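Local coordinates for protein Ras-3 from Cryphonectria parasitica (Cryphonectria parasitica, PDB 4KU4) that belongs to the Ras family of small P-loop proteins and holds guanosine-5'-diphosphate in a pocket of its mixed-sheet, helix-flanked domain, at residues R106-V111 against L167-V172. Residues are numbered along the deposited sequence; the frame is centred on the assembly and turned at random.
Sequences RLFEEV and LGCGFV
Phe108, within helix 98-118, and Leu167, at the close of helix 157-167, bring the two backbones nearest, their CA atoms 8.4 Å apart. Just past Leu167 the chain turns out of its helix through a Schellman motif: Gly168 is the C-prime residue, while Cys169 N reaches back to Ala164 O. The positive phi of 88° is a shape Gly168 takes easily, having no CB to crowd the carbonyl O of Leu167. After Cys169 the chain enters strand 170-173, an outermost strand of the mixed sheet, pairing through Gly170 and Val172 with strand 140-145; in this Ras-type P-loop fold the contact joins helix 98-118 to the end of helix 157-167 and the turn into the edge strand. One aromatic ring spans the gap. With CG anti to the backbone N (chi1 175°), Phe108 reaches out of its helix, and Leu167 CB sits over one face of its flat, apolar ring, 4.0 Å from the Phe108 ring centroid and 24° off the normal, a CH-pi contact. Branching suits Leu167, since its CD1 can also settle 3.8 Å from Phe108 CD2. Compact Cys169 meets the ring obliquely, CB 3.8 Å from Phe108 CE1, with SG in a sulfur-aromatic contact 4.9 Å from the Phe108 ring centroid; Phe108 and Cys169 both also touch Val140.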
# COMPACT_ATOMS: atom_id res chain seq x y z
N ARG A 106 1.70 -12.59 -5.73
CA ARG A 106 1.38 -13.63 -4.74
C ARG A 106 0.69 -13.09 -3.49
O ARG A 106 -0.25 -13.70 -2.97
CB ARG A 106 2.64 -14.41 -4.36
CG ARG A 106 3.30 -15.14 -5.53
CD ARG A 106 4.32 -16.15 -5.02
NE ARG A 106 5.45 -15.50 -4.37
CZ ARG A 106 6.59 -15.19 -4.98
NH1 ARG A 106 6.75 -15.48 -6.26
NH2 ARG A 106 7.57 -14.61 -4.30
N LEU A 107 1.15 -11.94 -3.00
CA LEU A 107 0.58 -11.30 -1.82
C LEU A 107 -0.85 -10.86 -2.06
O LEU A 107 -1.70 -10.98 -1.19
CB LEU A 107 1.44 -10.11 -1.38
CG LEU A 107 2.79 -10.53 -0.83
CD1 LEU A 107 3.76 -9.36 -0.78
CD2 LEU A 107 2.56 -11.13 0.56
N PHE A 108 -1.12 -10.33 -3.25
CA PHE A 108 -2.50 -10.00 -3.59
C PHE A 108 -3.42 -11.22 -3.42
O PHE A 108 -4.50 -11.12 -2.84
CB PHE A 108 -2.60 -9.45 -5.01
CG PHE A 108 -4.00 -9.19 -5.46
CD1 PHE A 108 -4.61 -7.97 -5.21
CD2 PHE A 108 -4.73 -10.18 -6.10
CE1 PHE A 108 -5.91 -7.74 -5.60
CE2 PHE A 108 -6.02 -9.96 -6.50
CZ PHE A 108 -6.62 -8.73 -6.24
N GLU A 109 -2.99 -12.37 -3.92
CA GLU A 109 -3.82 -13.57 -3.80
C GLU A 109 -4.02 -13.97 -2.34
O GLU A 109 -5.12 -14.37 -1.97
CB GLU A 109 -3.26 -14.76 -4.60
CG GLU A 109 -4.32 -15.56 -5.35
CD GLU A 109 -4.79 -16.75 -4.55
OE1 GLU A 109 -5.64 -17.51 -5.07
OE2 GLU A 109 -4.31 -16.93 -3.41
N GLU A 110 -2.97 -13.86 -1.51
CA GLU A 110 -3.12 -14.08 -0.08
C GLU A 110 -4.19 -13.16 0.50
O GLU A 110 -5.03 -13.59 1.29
CB GLU A 110 -1.80 -13.85 0.68
CG GLU A 110 -0.76 -14.95 0.58
CD GLU A 110 0.40 -14.72 1.55
OE1 GLU A 110 0.23 -13.91 2.48
OE2 GLU A 110 1.47 -15.35 1.38
N VAL A 111 -4.15 -11.89 0.13
CA VAL A 111 -5.14 -10.95 0.67
C VAL A 111 -6.57 -11.35 0.32
O VAL A 111 -7.44 -11.47 1.19
CB VAL A 111 -4.85 -9.49 0.24
CG1 VAL A 111 -6.04 -8.59 0.53
CG2 VAL A 111 -3.60 -8.99 0.95
N LEU A 167 -6.16 -8.13 -12.14
CA LEU A 167 -6.58 -8.51 -10.79
C LEU A 167 -7.78 -7.72 -10.25
O LEU A 167 -8.41 -8.14 -9.29
CB LEU A 167 -5.39 -8.40 -9.82
CG LEU A 167 -4.11 -9.17 -10.19
CD1 LEU A 167 -2.99 -8.88 -9.22
CD2 LEU A 167 -4.37 -10.66 -10.25
N GLY A 168 -8.08 -6.59 -10.87
CA GLY A 168 -9.14 -5.71 -10.40
C GLY A 168 -8.70 -4.69 -9.36
O GLY A 168 -9.54 -4.05 -8.73
N CYS A 169 -7.40 -4.50 -9.19
CA CYS A 169 -6.91 -3.58 -8.16
C CYS A 169 -6.30 -2.31 -8.73
O CYS A 169 -6.21 -2.13 -9.93
CB CYS A 169 -5.90 -4.29 -7.24
SG CYS A 169 -4.30 -4.71 -8.02
N GLY A 170 -5.89 -1.41 -7.84
CA GLY A 170 -5.29 -0.17 -8.27
C GLY A 170 -3.81 -0.34 -8.57
O GLY A 170 -3.20 -1.34 -8.18
N PHE A 171 -3.25 0.61 -9.31
CA PHE A 171 -1.83 0.65 -9.58
C PHE A 171 -1.33 2.09 -9.56
O PHE A 171 -1.86 2.95 -10.28
CB PHE A 171 -1.50 0.01 -10.93
CG PHE A 171 -0.05 0.10 -11.32
CD1 PHE A 171 0.93 -0.37 -10.47
CD2 PHE A 171 0.32 0.63 -12.54
CE1 PHE A 171 2.26 -0.27 -10.82
CE2 PHE A 171 1.66 0.70 -12.90
CZ PHE A 171 2.62 0.25 -12.06
N VAL A 172 -0.34 2.37 -8.72
CA VAL A 172 0.28 3.69 -8.70
C VAL A 172 1.79 3.56 -8.60
O VAL A 172 2.30 2.76 -7.82
CB VAL A 172 -0.21 4.53 -7.50
CG1 VAL A 172 0.51 5.87 -7.46
CG2 VAL A 172 -1.71 4.75 -7.59